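Local coordinates for T9SS C-terminal target domain-containing protein (PDB 5JVK), which probably hydrolyses O-glycosidic bonds, as a family 39 glycoside hydrolase of a gut symbiont, at residues V18-G23 against V94-D99; L49-V54 against I63-L68; E100-D105 against G129-R134. All blocks are in the same frame, centred on the assembly; numbering follows the deposited sequence.

Interaction 1: residues V18-G23 against V94-D99; sequences VSTDIG and VPEIID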
ATOM      1  N   VAL A  18       3.971  14.060  -9.877  1.00 26.27           N
ATOM      2  CA  VAL A  18       4.376  12.726 -10.317  1.00 25.67           C
ATOM      3  C   VAL A  18       4.137  12.637 -11.819  1.00 25.43           C
ATOM      4  O   VAL A  18       3.108  13.102 -12.303  1.00 25.50           O
ATOM      5  CB  VAL A  18       3.542  11.636  -9.616  1.00 25.37           C
ATOM      6  CG1 VAL A  18       3.902  10.250 -10.138  1.00 25.30           C
ATOM      7  CG2 VAL A  18       3.731  11.715  -8.107  1.00 25.41           C
ATOM      8  N   SER A  19       5.069  12.024 -12.546  1.00 25.03           N
ATOM      9  CA  SER A  19       4.940  11.879 -13.997  1.00 25.11           C
ATOM     10  C   SER A  19       5.569  10.572 -14.478  1.00 25.12           C
ATOM     11  O   SER A  19       6.695  10.249 -14.096  1.00 25.06           O
ATOM     12  CB  SER A  19       5.584  13.084 -14.694  1.00 25.05           C
ATOM     13  OG  SER A  19       5.441  13.023 -16.103  1.00 24.76           O
ATOM     14  N   THR A  20       4.841   9.830 -15.313  1.00 25.21           N
ATOM     15  CA  THR A  20       5.346   8.572 -15.872  1.00 25.60           C
ATOM     16  C   THR A  20       6.347   8.827 -17.001  1.00 26.38           C
ATOM     17  O   THR A  20       6.225   9.812 -17.738  1.00 26.40           O
ATOM     18  CB  THR A  20       4.213   7.673 -16.408  1.00 25.41           C
ATOM     19  OG1 THR A  20       3.513   8.342 -17.462  1.00 25.28           O
ATOM     20  CG2 THR A  20       3.235   7.313 -15.296  1.00 25.40           C
ATOM     21  N   ASP A  21       7.342   7.941 -17.109  1.00 27.00           N
ATOM     22  CA  ASP A  21       8.307   7.920 -18.219  1.00 27.46           C
ATOM     23  C   ASP A  21       9.278   9.111 -18.213  1.00 27.68           C
ATOM     24  O   ASP A  21       9.072  10.101 -17.510  1.00 26.99           O
ATOM     25  CB  ASP A  21       7.564   7.831 -19.573  1.00 27.72           C
ATOM     26  CG  ASP A  21       8.366   7.114 -20.667  1.00 28.34           C
ATOM     27  OD1 ASP A  21       9.546   6.752 -20.454  1.00 28.48           O
ATOM     28  OD2 ASP A  21       7.799   6.916 -21.764  1.00 28.87           O
ATOM     29  N   ILE A  22      10.351   8.985 -18.986  1.00 28.41           N
ATOM     30  CA  ILE A  22      11.263  10.104 -19.273  1.00 28.79           C
ATOM     31  C   ILE A  22      10.612  11.121 -20.224  1.00 29.49           C
ATOM     32  O   ILE A  22       9.653  10.790 -20.928  1.00 29.11           O
ATOM     33  CB  ILE A  22      12.618   9.605 -19.851  1.00 28.71           C
ATOM     34  CG1 ILE A  22      12.457   8.957 -21.239  1.00 28.64           C
ATOM     35  CG2 ILE A  22      13.279   8.633 -18.876  1.00 28.72           C
ATOM     36  CD1 ILE A  22      13.749   8.440 -21.836  1.00 28.64           C
ATOM     37  N   GLY A  23      11.125  12.352 -20.228  1.00 30.71           N
ATOM     38  CA  GLY A  23      10.684  13.386 -21.179  1.00 32.06           C
ATOM     39  C   GLY A  23      10.510  14.774 -20.589  1.00 33.29           C
ATOM     40  O   GLY A  23      11.070  15.085 -19.536  1.00 33.77           O
ATOM     41  N   VAL A  94       8.494   8.337 -12.480  1.00 26.74           N
ATOM     42  CA  VAL A  94       8.325   6.888 -12.264  1.00 27.05           C
ATOM     43  C   VAL A  94       8.187   6.128 -13.586  1.00 27.76           C
ATOM     44  O   VAL A  94       7.846   6.734 -14.604  1.00 27.73           O
ATOM     45  CB  VAL A  94       7.100   6.581 -11.356  1.00 26.56           C
ATOM     46  CG1 VAL A  94       7.190   7.367 -10.056  1.00 26.48           C
ATOM     47  CG2 VAL A  94       5.773   6.843 -12.068  1.00 26.46           C
ATOM     48  N   PRO A  95       8.451   4.801 -13.576  1.00 28.59           N
ATOM     49  CA  PRO A  95       8.226   4.019 -14.794  1.00 29.33           C
ATOM     50  C   PRO A  95       6.742   3.877 -15.109  1.00 30.35           C
ATOM     51  O   PRO A  95       5.925   3.805 -14.196  1.00 30.01           O
ATOM     52  CB  PRO A  95       8.840   2.654 -14.462  1.00 29.05           C
ATOM     53  CG  PRO A  95       8.802   2.572 -12.980  1.00 28.92           C
ATOM     54  CD  PRO A  95       9.030   3.973 -12.501  1.00 28.71           C
ATOM     55  N   GLU A  96       6.410   3.852 -16.396  1.00 32.50           N
ATOM     56  CA  GLU A  96       5.032   3.686 -16.844  1.00 33.84           C
ATOM     57  C   GLU A  96       4.683   2.199 -16.813  1.00 33.84           C
ATOM     58  O   GLU A  96       5.434   1.377 -17.345  1.00 32.93           O
ATOM     59  CB  GLU A  96       4.866   4.247 -18.257  1.00 35.10           C
ATOM     60  CG  GLU A  96       3.426   4.493 -18.673  1.00 36.47           C
ATOM     61  CD  GLU A  96       3.318   5.112 -20.057  1.00 38.06           C
ATOM     62  OE1 GLU A  96       3.991   6.139 -20.318  1.00 38.82           O
ATOM     63  OE2 GLU A  96       2.551   4.574 -20.886  1.00 38.91           O
ATOM     64  N   ILE A  97       3.557   1.865 -16.181  1.00 34.21           N
ATOM     65  CA  ILE A  97       3.108   0.474 -16.043  1.00 34.80           C
ATOM     66  C   ILE A  97       1.866   0.258 -16.912  1.00 35.26           C
ATOM     67  O   ILE A  97       0.927   1.054 -16.871  1.00 34.98           O
ATOM     68  CB  ILE A  97       2.784   0.108 -14.571  1.00 34.23           C
ATOM     69  CG1 ILE A  97       3.907   0.569 -13.631  1.00 33.80           C
ATOM     70  CG2 ILE A  97       2.590  -1.402 -14.426  1.00 34.03           C
ATOM     71  CD1 ILE A  97       3.573   0.450 -12.161  1.00 33.79           C
ATOM     72  N   ILE A  98       1.876  -0.822 -17.694  1.00 36.38           N
ATOM     73  CA  ILE A  98       0.729  -1.200 -18.525  1.00 37.65           C
ATOM     74  C   ILE A  98      -0.398  -1.672 -17.602  1.00 38.50           C
ATOM     75  O   ILE A  98      -0.142  -2.364 -16.616  1.00 38.34           O
ATOM     76  CB  ILE A  98       1.114  -2.294 -19.558  1.00 38.48           C
ATOM     77  CG1 ILE A  98       2.121  -1.733 -20.579  1.00 38.64           C
ATOM     78  CG2 ILE A  98      -0.117  -2.830 -20.285  1.00 38.83           C
ATOM     79  CD1 ILE A  98       2.956  -2.786 -21.279  1.00 38.75           C
ATOM     80  N   ASP A  99      -1.633  -1.295 -17.939  1.00 39.87           N
ATOM     81  CA  ASP A  99      -2.810  -1.487 -17.068  1.00 41.60           C
ATOM     82  C   ASP A  99      -2.974  -2.940 -16.584  1.00 41.99           C
ATOM     83  O   ASP A  99      -3.079  -3.189 -15.380  1.00 41.00           O
ATOM     84  CB  ASP A  99      -4.087  -1.012 -17.792  1.00 42.92           C
ATOM     85  CG  ASP A  99      -5.156  -0.496 -16.837  1.00 44.63           C
ATOM     86  OD1 ASP A  99      -5.614  -1.267 -15.970  1.00 45.02           O
ATOM     87  OD2 ASP A  99      -5.555   0.684 -16.969  1.00 46.95           O
TER
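The carboxylates of D21 and E96 meet almost perpendicularly, their planes 81° apart, where the end strand of a mixed five-stranded sheet adds one parallel bridge to the segment leaving that sheet. The D21 group is approached from above its plane by I22 N, which donates to D21 OD1 at 2.8 Å, whereas E96 OE1 comes nearest to T20 OG1 and D21 CB. With D21 OD2 and E96 OE1 4.1 Å apart, the two negative charges probably raise each other's proton affinity slightly, although both residues are exposed, where solvent would soften the effect.

T20 is the side chain shared by both neighbours. A chi1 of 61° sets OG1 between the backbone N and the carbonyl carbon, facing E96, and sends CG2 the other way, 4.1 Å from V94 CG2. CB of T20 rests against CB and CG of E96. V18 CG1 completes the apolar side beside V94, and helices 118-127 and 403-415 cover it, so the contact joins the edge of the N-terminal mixed sheet to two helices of the barrel domain. The polar end of S19 is turned to K25.

The backbone fixes the register around T20 and V94: V94 N donates to S19 O at 3.1 Å, and D21 N donates to V94 O at 2.8 Å.

Interaction 2: residues L49-V54 against I63-L68; sequences LTFSGV and IDVTEL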
ATOM      1  N   LEU A  49      22.056  13.649 -10.175  1.00 30.36           N
ATOM      2  CA  LEU A  49      21.839  13.925 -11.595  1.00 29.83           C
ATOM      3  C   LEU A  49      20.872  15.105 -11.700  1.00 30.03           C
ATOM      4  O   LEU A  49      19.753  15.044 -11.185  1.00 29.13           O
ATOM      5  CB  LEU A  49      21.264  12.698 -12.313  1.00 29.66           C
ATOM      6  CG  LEU A  49      21.028  12.801 -13.825  1.00 29.46           C
ATOM      7  CD1 LEU A  49      22.341  12.995 -14.569  1.00 29.28           C
ATOM      8  CD2 LEU A  49      20.305  11.565 -14.337  1.00 29.45           C
ATOM      9  N   THR A  50      21.325  16.176 -12.349  1.00 30.79           N
ATOM     10  CA  THR A  50      20.619  17.459 -12.351  1.00 31.28           C
ATOM     11  C   THR A  50      20.105  17.817 -13.747  1.00 31.43           C
ATOM     12  O   THR A  50      20.786  17.579 -14.746  1.00 31.10           O
ATOM     13  CB  THR A  50      21.535  18.583 -11.824  1.00 31.20           C
ATOM     14  OG1 THR A  50      22.009  18.232 -10.517  1.00 31.09           O
ATOM     15  CG2 THR A  50      20.793  19.918 -11.748  1.00 31.33           C
ATOM     16  N   PHE A  51      18.897  18.378 -13.795  1.00 32.07           N
ATOM     17  CA  PHE A  51      18.300  18.897 -15.028  1.00 32.77           C
ATOM     18  C   PHE A  51      17.767  20.303 -14.770  1.00 34.22           C
ATOM     19  O   PHE A  51      17.122  20.540 -13.748  1.00 33.80           O
ATOM     20  CB  PHE A  51      17.180  17.975 -15.509  1.00 31.93           C
ATOM     21  CG  PHE A  51      17.648  16.590 -15.841  1.00 31.56           C
ATOM     22  CD1 PHE A  51      18.360  16.347 -17.012  1.00 31.42           C
ATOM     23  CD2 PHE A  51      17.397  15.526 -14.976  1.00 31.65           C
ATOM     24  CE1 PHE A  51      18.806  15.069 -17.323  1.00 31.35           C
ATOM     25  CE2 PHE A  51      17.841  14.247 -15.279  1.00 31.53           C
ATOM     26  CZ  PHE A  51      18.548  14.018 -16.451  1.00 31.73           C
ATOM     27  N   SER A  52      18.037  21.220 -15.701  1.00 36.29           N
ATOM     28  CA  SER A  52      17.734  22.643 -15.523  1.00 37.80           C
ATOM     29  C   SER A  52      16.788  23.178 -16.583  1.00 38.47           C
ATOM     30  O   SER A  52      16.748  22.677 -17.706  1.00 37.97           O
ATOM     31  CB  SER A  52      19.024  23.461 -15.547  1.00 38.57           C
ATOM     32  OG  SER A  52      19.745  23.278 -14.345  1.00 40.13           O
ATOM     33  N   GLY A  53      16.040  24.211 -16.207  1.00 39.53           N
ATOM     34  CA  GLY A  53      15.128  24.904 -17.116  1.00 40.66           C
ATOM     35  C   GLY A  53      14.790  26.292 -16.608  1.00 41.50           C
ATOM     36  O   GLY A  53      14.863  26.547 -15.403  1.00 42.12           O
ATOM     37  N   VAL A  54      14.422  27.186 -17.529  1.00 42.42           N
ATOM     38  CA  VAL A  54      14.088  28.582 -17.204  1.00 42.88           C
ATOM     39  C   VAL A  54      12.749  28.976 -17.840  1.00 42.87           C
ATOM     40  O   VAL A  54      12.417  28.516 -18.934  1.00 42.07           O
ATOM     41  CB  VAL A  54      15.194  29.557 -17.680  1.00 43.30           C
ATOM     42  CG1 VAL A  54      14.949  30.963 -17.137  1.00 43.65           C
ATOM     43  CG2 VAL A  54      16.575  29.057 -17.261  1.00 43.47           C
ATOM     44  N   ILE A  63      11.135  21.091 -17.994  1.00 37.61           N
ATOM     45  CA  ILE A  63      12.499  20.559 -17.874  1.00 36.76           C
ATOM     46  C   ILE A  63      12.589  19.198 -18.565  1.00 36.04           C
ATOM     47  O   ILE A  63      11.740  18.333 -18.352  1.00 35.70           O
ATOM     48  CB  ILE A  63      12.934  20.418 -16.394  1.00 36.99           C
ATOM     49  CG1 ILE A  63      12.709  21.744 -15.647  1.00 37.27           C
ATOM     50  CG2 ILE A  63      14.402  19.989 -16.296  1.00 36.99           C
ATOM     51  CD1 ILE A  63      13.123  21.739 -14.191  1.00 37.30           C
ATOM     52  N   ASP A  64      13.631  19.022 -19.380  1.00 35.57           N
ATOM     53  CA  ASP A  64      13.888  17.764 -20.086  1.00 35.10           C
ATOM     54  C   ASP A  64      14.563  16.763 -19.146  1.00 33.57           C
ATOM     55  O   ASP A  64      15.705  16.970 -18.736  1.00 33.26           O
ATOM     56  CB  ASP A  64      14.792  17.996 -21.305  1.00 36.18           C
ATOM     57  CG  ASP A  64      14.151  18.888 -22.358  1.00 37.27           C
ATOM     58  OD1 ASP A  64      13.061  18.535 -22.855  1.00 36.93           O
ATOM     59  OD2 ASP A  64      14.752  19.932 -22.704  1.00 37.93           O
ATOM     60  N   VAL A  65      13.853  15.685 -18.816  1.00 31.83           N
ATOM     61  CA  VAL A  65      14.341  14.656 -17.896  1.00 30.49           C
ATOM     62  C   VAL A  65      14.631  13.386 -18.692  1.00 29.96           C
ATOM     63  O   VAL A  65      13.711  12.759 -19.215  1.00 30.10           O
ATOM     64  CB  VAL A  65      13.303  14.375 -16.789  1.00 30.03           C
ATOM     65  CG1 VAL A  65      13.785  13.276 -15.848  1.00 29.81           C
ATOM     66  CG2 VAL A  65      13.000  15.656 -16.017  1.00 29.99           C
ATOM     67  N   THR A  66      15.911  13.021 -18.778  1.00 29.25           N
ATOM     68  CA  THR A  66      16.378  11.897 -19.602  1.00 28.96           C
ATOM     69  C   THR A  66      16.435  10.536 -18.894  1.00 28.52           C
ATOM     70  O   THR A  66      16.626   9.511 -19.558  1.00 28.66           O
ATOM     71  CB  THR A  66      17.783  12.178 -20.175  1.00 29.08           C
ATOM     72  OG1 THR A  66      18.744  12.205 -19.112  1.00 29.54           O
ATOM     73  CG2 THR A  66      17.810  13.507 -20.923  1.00 29.04           C
ATOM     74  N   GLU A  67      16.299  10.527 -17.566  1.00 27.75           N
ATOM     75  CA  GLU A  67      16.326   9.290 -16.773  1.00 26.84           C
ATOM     76  C   GLU A  67      15.268   9.314 -15.675  1.00 25.64           C
ATOM     77  O   GLU A  67      14.911  10.376 -15.166  1.00 25.35           O
ATOM     78  CB  GLU A  67      17.697   9.096 -16.123  1.00 27.11           C
ATOM     79  CG  GLU A  67      18.825   8.731 -17.075  1.00 27.39           C
ATOM     80  CD  GLU A  67      20.140   8.487 -16.347  1.00 28.05           C
ATOM     81  OE1 GLU A  67      20.133   7.799 -15.302  1.00 28.90           O
ATOM     82  OE2 GLU A  67      21.189   8.979 -16.817  1.00 28.18           O
ATOM     83  N   LEU A  68      14.793   8.128 -15.300  1.00 24.84           N
ATOM     84  CA  LEU A  68      13.847   7.978 -14.190  1.00 24.20           C
ATOM     85  C   LEU A  68      14.516   8.297 -12.852  1.00 23.65           C
ATOM     86  O   LEU A  68      15.744   8.205 -12.712  1.00 22.95           O
ATOM     87  CB  LEU A  68      13.282   6.552 -14.142  1.00 24.02           C
ATOM     88  CG  LEU A  68      12.474   6.057 -15.342  1.00 23.91           C
ATOM     89  CD1 LEU A  68      12.031   4.622 -15.118  1.00 23.76           C
ATOM     90  CD2 LEU A  68      11.274   6.956 -15.596  1.00 23.98           C
TER
HETATM   91  O   HOH W   1      15.467  21.115 -19.764  1.00 31.04           O
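F51 and I63 lie on strands 50-54 and 63-65, which run antiparallel at 158° with their axes 6.0 Å apart at closest approach. No direct hydrogen bond joins them. F51 pairs its backbone with L42, and I63 with K25, so each strand belongs to a different sheet and the two meet without backbone pairing, chiefly through side chains of 49-54 laid against side chains and backbone of 63-68. A single water spans the gap on one flank, donating to S52 O and D64 OD2 and accepting from D64 N; D64 also forms a salt bridge with K24 through its other carboxylate oxygen.

The F51 ring carries most of the contact. Its CG lies anti to the carbonyl carbon (chi1 -62°), and the ring extends along the other strand beneath V65. The CA of V65 sits over the centre of one face, 4.2 Å from the F51 ring centroid and only 5° off the normal, a CH-pi contact. D64 O and T66 OG1 approach the ring obliquely, T66 OG1 coming to 3.2 Å from F51 CZ. At the base of the ring, F51 CB packs on I63 CG2 at 3.5 Å. Farther along, G53 passes so near I63 CG1 that a beta-carbon in its place would be tight.

L49 closes the other end: its CD2 lies 3.7 Å from CD of E67, and the side chains cross at about a right angle. The carboxylate of E67 is held by a salt bridge to R44, while Y71 packs against F51 and V65.

Two consecutive strands that face each other from separate sheets, linked by a short turn, make a beta-arch, and here it stitches together the two sheets of an N-terminal beta-sandwich.

Interaction 3: residues E100-D105 against G129-R134; sequences EERPLD and GFTRIR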
ATOM      1  N   GLU A 100      -2.966  -3.883 -17.527  1.00 42.56           N
ATOM      2  CA  GLU A 100      -3.110  -5.321 -17.220  1.00 42.90           C
ATOM      3  C   GLU A 100      -1.921  -5.944 -16.472  1.00 40.99           C
ATOM      4  O   GLU A 100      -2.063  -7.020 -15.889  1.00 40.95           O
ATOM      5  CB  GLU A 100      -3.396  -6.134 -18.502  1.00 44.98           C
ATOM      6  CG  GLU A 100      -2.226  -6.255 -19.481  1.00 46.61           C
ATOM      7  CD  GLU A 100      -2.610  -6.917 -20.794  1.00 48.55           C
ATOM      8  OE1 GLU A 100      -3.245  -7.996 -20.761  1.00 50.20           O
ATOM      9  OE2 GLU A 100      -2.265  -6.367 -21.864  1.00 49.17           O
ATOM     10  N   GLU A 101      -0.759  -5.289 -16.515  1.00 38.57           N
ATOM     11  CA  GLU A 101       0.454  -5.774 -15.845  1.00 36.75           C
ATOM     12  C   GLU A 101       0.665  -5.247 -14.411  1.00 34.28           C
ATOM     13  O   GLU A 101       1.699  -5.524 -13.808  1.00 33.81           O
ATOM     14  CB  GLU A 101       1.680  -5.452 -16.708  1.00 37.67           C
ATOM     15  CG  GLU A 101       1.663  -6.130 -18.071  1.00 38.73           C
ATOM     16  CD  GLU A 101       2.976  -5.994 -18.825  1.00 39.46           C
ATOM     17  OE1 GLU A 101       3.715  -5.010 -18.591  1.00 39.84           O
ATOM     18  OE2 GLU A 101       3.266  -6.874 -19.661  1.00 39.90           O
ATOM     19  N   ARG A 102      -0.296  -4.507 -13.858  1.00 32.06           N
ATOM     20  CA  ARG A 102      -0.188  -4.034 -12.475  1.00 31.05           C
ATOM     21  C   ARG A 102      -0.373  -5.176 -11.468  1.00 29.83           C
ATOM     22  O   ARG A 102      -1.188  -6.070 -11.703  1.00 29.14           O
ATOM     23  CB  ARG A 102      -1.225  -2.963 -12.179  1.00 31.56           C
ATOM     24  CG  ARG A 102      -0.961  -1.637 -12.857  1.00 32.56           C
ATOM     25  CD  ARG A 102      -2.026  -0.637 -12.448  1.00 33.36           C
ATOM     26  NE  ARG A 102      -3.332  -1.017 -12.975  1.00 33.71           N
ATOM     27  CZ  ARG A 102      -4.502  -0.518 -12.575  1.00 34.66           C
ATOM     28  NH1 ARG A 102      -4.578   0.409 -11.617  1.00 34.60           N
ATOM     29  NH2 ARG A 102      -5.619  -0.962 -13.146  1.00 35.25           N
ATOM     30  N   PRO A 103       0.374  -5.147 -10.343  1.00 28.54           N
ATOM     31  CA  PRO A 103       0.173  -6.147  -9.289  1.00 27.77           C
ATOM     32  C   PRO A 103      -1.241  -6.162  -8.711  1.00 27.08           C
ATOM     33  O   PRO A 103      -1.703  -5.161  -8.164  1.00 26.44           O
ATOM     34  CB  PRO A 103       1.189  -5.739  -8.220  1.00 28.02           C
ATOM     35  CG  PRO A 103       2.273  -5.077  -8.985  1.00 28.27           C
ATOM     36  CD  PRO A 103       1.575  -4.328 -10.081  1.00 28.36           C
ATOM     37  N   LEU A 104      -1.902  -7.308  -8.841  1.00 26.41           N
ATOM     38  CA  LEU A 104      -3.260  -7.526  -8.344  1.00 25.96           C
ATOM     39  C   LEU A 104      -3.327  -7.686  -6.823  1.00 25.71           C
ATOM     40  O   LEU A 104      -4.420  -7.635  -6.256  1.00 25.63           O
ATOM     41  CB  LEU A 104      -3.882  -8.754  -9.018  1.00 25.81           C
ATOM     42  CG  LEU A 104      -4.032  -8.685 -10.546  1.00 25.85           C
ATOM     43  CD1 LEU A 104      -4.423 -10.041 -11.117  1.00 25.79           C
ATOM     44  CD2 LEU A 104      -5.048  -7.626 -10.955  1.00 25.82           C
ATOM     45  N   ASP A 105      -2.173  -7.895  -6.177  1.00 25.59           N
ATOM     46  CA  ASP A 105      -2.076  -7.992  -4.712  1.00 25.37           C
ATOM     47  C   ASP A 105      -1.622  -6.702  -4.005  1.00 25.63           C
ATOM     48  O   ASP A 105      -1.635  -6.648  -2.776  1.00 26.03           O
ATOM     49  CB  ASP A 105      -1.188  -9.184  -4.292  1.00 25.11           C
ATOM     50  CG  ASP A 105       0.244  -9.101  -4.828  1.00 24.94           C
ATOM     51  OD1 ASP A 105       0.546  -8.236  -5.679  1.00 24.93           O
ATOM     52  OD2 ASP A 105       1.069  -9.934  -4.408  1.00 24.68           O
ATOM     53  N   GLY A 129       1.088   2.229  -8.908  1.00 24.67           N
ATOM     54  CA  GLY A 129       0.987   0.832  -9.339  1.00 24.29           C
ATOM     55  C   GLY A 129      -0.071   0.002  -8.631  1.00 23.87           C
ATOM     56  O   GLY A 129      -0.192  -1.190  -8.899  1.00 23.87           O
ATOM     57  N   PHE A 130      -0.849   0.619  -7.742  1.00 23.48           N
ATOM     58  CA  PHE A 130      -1.843  -0.107  -6.952  1.00 23.36           C
ATOM     59  C   PHE A 130      -3.071  -0.489  -7.782  1.00 23.33           C
ATOM     60  O   PHE A 130      -3.490   0.263  -8.669  1.00 23.42           O
ATOM     61  CB  PHE A 130      -2.286   0.726  -5.747  1.00 23.50           C
ATOM     62  CG  PHE A 130      -1.174   1.041  -4.781  1.00 23.59           C
ATOM     63  CD1 PHE A 130      -0.686   0.063  -3.916  1.00 23.48           C
ATOM     64  CD2 PHE A 130      -0.621   2.319  -4.724  1.00 23.45           C
ATOM     65  CE1 PHE A 130       0.337   0.351  -3.021  1.00 23.57           C
ATOM     66  CE2 PHE A 130       0.399   2.615  -3.832  1.00 23.54           C
ATOM     67  CZ  PHE A 130       0.879   1.629  -2.977  1.00 23.67           C
ATOM     68  N   THR A 131      -3.625  -1.668  -7.494  1.00 23.13           N
ATOM     69  CA  THR A 131      -4.880  -2.144  -8.092  1.00 23.10           C
ATOM     70  C   THR A 131      -6.028  -2.291  -7.086  1.00 23.16           C
ATOM     71  O   THR A 131      -7.134  -2.682  -7.469  1.00 23.28           O
ATOM     72  CB  THR A 131      -4.679  -3.515  -8.757  1.00 23.01           C
ATOM     73  OG1 THR A 131      -4.230  -4.455  -7.776  1.00 22.86           O
ATOM     74  CG2 THR A 131      -3.668  -3.416  -9.881  1.00 23.20           C
ATOM     75  N   ARG A 132      -5.766  -2.001  -5.809  1.00 23.22           N
ATOM     76  CA  ARG A 132      -6.788  -2.048  -4.766  1.00 23.14           C
ATOM     77  C   ARG A 132      -6.670  -0.834  -3.857  1.00 23.39           C
ATOM     78  O   ARG A 132      -5.580  -0.288  -3.678  1.00 23.55           O
ATOM     79  CB  ARG A 132      -6.642  -3.316  -3.925  1.00 23.00           C
ATOM     80  CG  ARG A 132      -6.825  -4.614  -4.691  1.00 23.10           C
ATOM     81  CD  ARG A 132      -6.603  -5.803  -3.777  1.00 23.25           C
ATOM     82  NE  ARG A 132      -6.636  -7.082  -4.489  1.00 23.42           N
ATOM     83  CZ  ARG A 132      -7.737  -7.726  -4.876  1.00 23.48           C
ATOM     84  NH1 ARG A 132      -8.953  -7.228  -4.645  1.00 23.78           N
ATOM     85  NH2 ARG A 132      -7.622  -8.889  -5.510  1.00 23.57           N
ATOM     86  N   ILE A 133      -7.801  -0.410  -3.297  1.00 23.50           N
ATOM     87  CA  ILE A 133      -7.816   0.610  -2.248  1.00 23.56           C
ATOM     88  C   ILE A 133      -8.732   0.182  -1.110  1.00 23.88           C
ATOM     89  O   ILE A 133      -9.702  -0.541  -1.327  1.00 23.86           O
ATOM     90  CB  ILE A 133      -8.210   2.016  -2.767  1.00 23.39           C
ATOM     91  CG1 ILE A 133      -9.624   2.032  -3.385  1.00 23.50           C
ATOM     92  CG2 ILE A 133      -7.160   2.530  -3.745  1.00 23.35           C
ATOM     93  CD1 ILE A 133     -10.738   2.432  -2.433  1.00 23.37           C
ATOM     94  N   ARG A 134      -8.399   0.621   0.101  1.00 24.62           N
ATOM     95  CA  ARG A 134      -9.203   0.360   1.288  1.00 25.28           C
ATOM     96  C   ARG A 134      -9.654   1.685   1.877  1.00 26.20           C
ATOM     97  O   ARG A 134      -8.851   2.610   2.012  1.00 26.22           O
ATOM     98  CB  ARG A 134      -8.398  -0.425   2.322  1.00 25.06           C
ATOM     99  CG  ARG A 134      -9.155  -0.758   3.602  1.00 24.96           C
ATOM    100  CD  ARG A 134      -8.317  -1.675   4.468  1.00 24.90           C
ATOM    101  NE  ARG A 134      -8.964  -2.060   5.725  1.00 24.67           N
ATOM    102  CZ  ARG A 134      -8.772  -1.488   6.918  1.00 24.87           C
ATOM    103  NH1 ARG A 134      -7.956  -0.445   7.085  1.00 24.75           N
ATOM    104  NH2 ARG A 134      -9.419  -1.967   7.974  1.00 25.19           N
TER
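R102 and T131 slide past each other in opposite directions, the threonine methyl lying over the arginine. T131 CG2 packs on R102 CB at 3.4 Å and also sits 3.9 Å above the plane of the R102 guanidinium, offset toward its rim. A bend at chi3 (-67°) folds the arginine's end back over this methyl, while NH2 is anchored by D99 and by the carbonyl of G166. On its other branch, T131 turns OG1 to the loop and donates to P103 O at 2.7 Å.

R132 runs extended from CG to NE and meets the next carbonyl at its guanidinium edge: NE donates to L104 O at 2.9 Å, with the oxygen tilted 28° from the plane. A leucine in place of R132 would probably leave L104 O without this donor and the loop before strand 106-109 less firmly placed. G129, ending helix 118-127 in a Schellman motif, brings its carbonyl against P103 CD.

This lies at the N-terminal end of strands 106-109 and 132-138, joined by the first beta-alpha-beta crossover of the (beta/alpha)8 barrel. Side-chain donors at the start of the second strand thus satisfy the successive loop carbonyls of P103 and L104.

Overall arrangement
From the N terminus, the chain first lays down 18-23, which waits for 94-99 to close interaction 1; the long loop so formed holds most of the beta-sandwich. Interaction 2 falls within that loop, where 49-54 and 63-68 close a short arch between the sheets. The two contacts touch directly, since G23 N probably bonds to V65 O and V94 O packs on L68. Interaction 3 follows in series: 100-105 continues straight from 94-99, and its loop closes at 129-134 after one barrel strand and helix. I97 bridges the two, packing on R102 and G129. Interactions 2 and 3 stay about 13 Å apart at their nearest atoms, with interaction 1 joining sandwich to barrel.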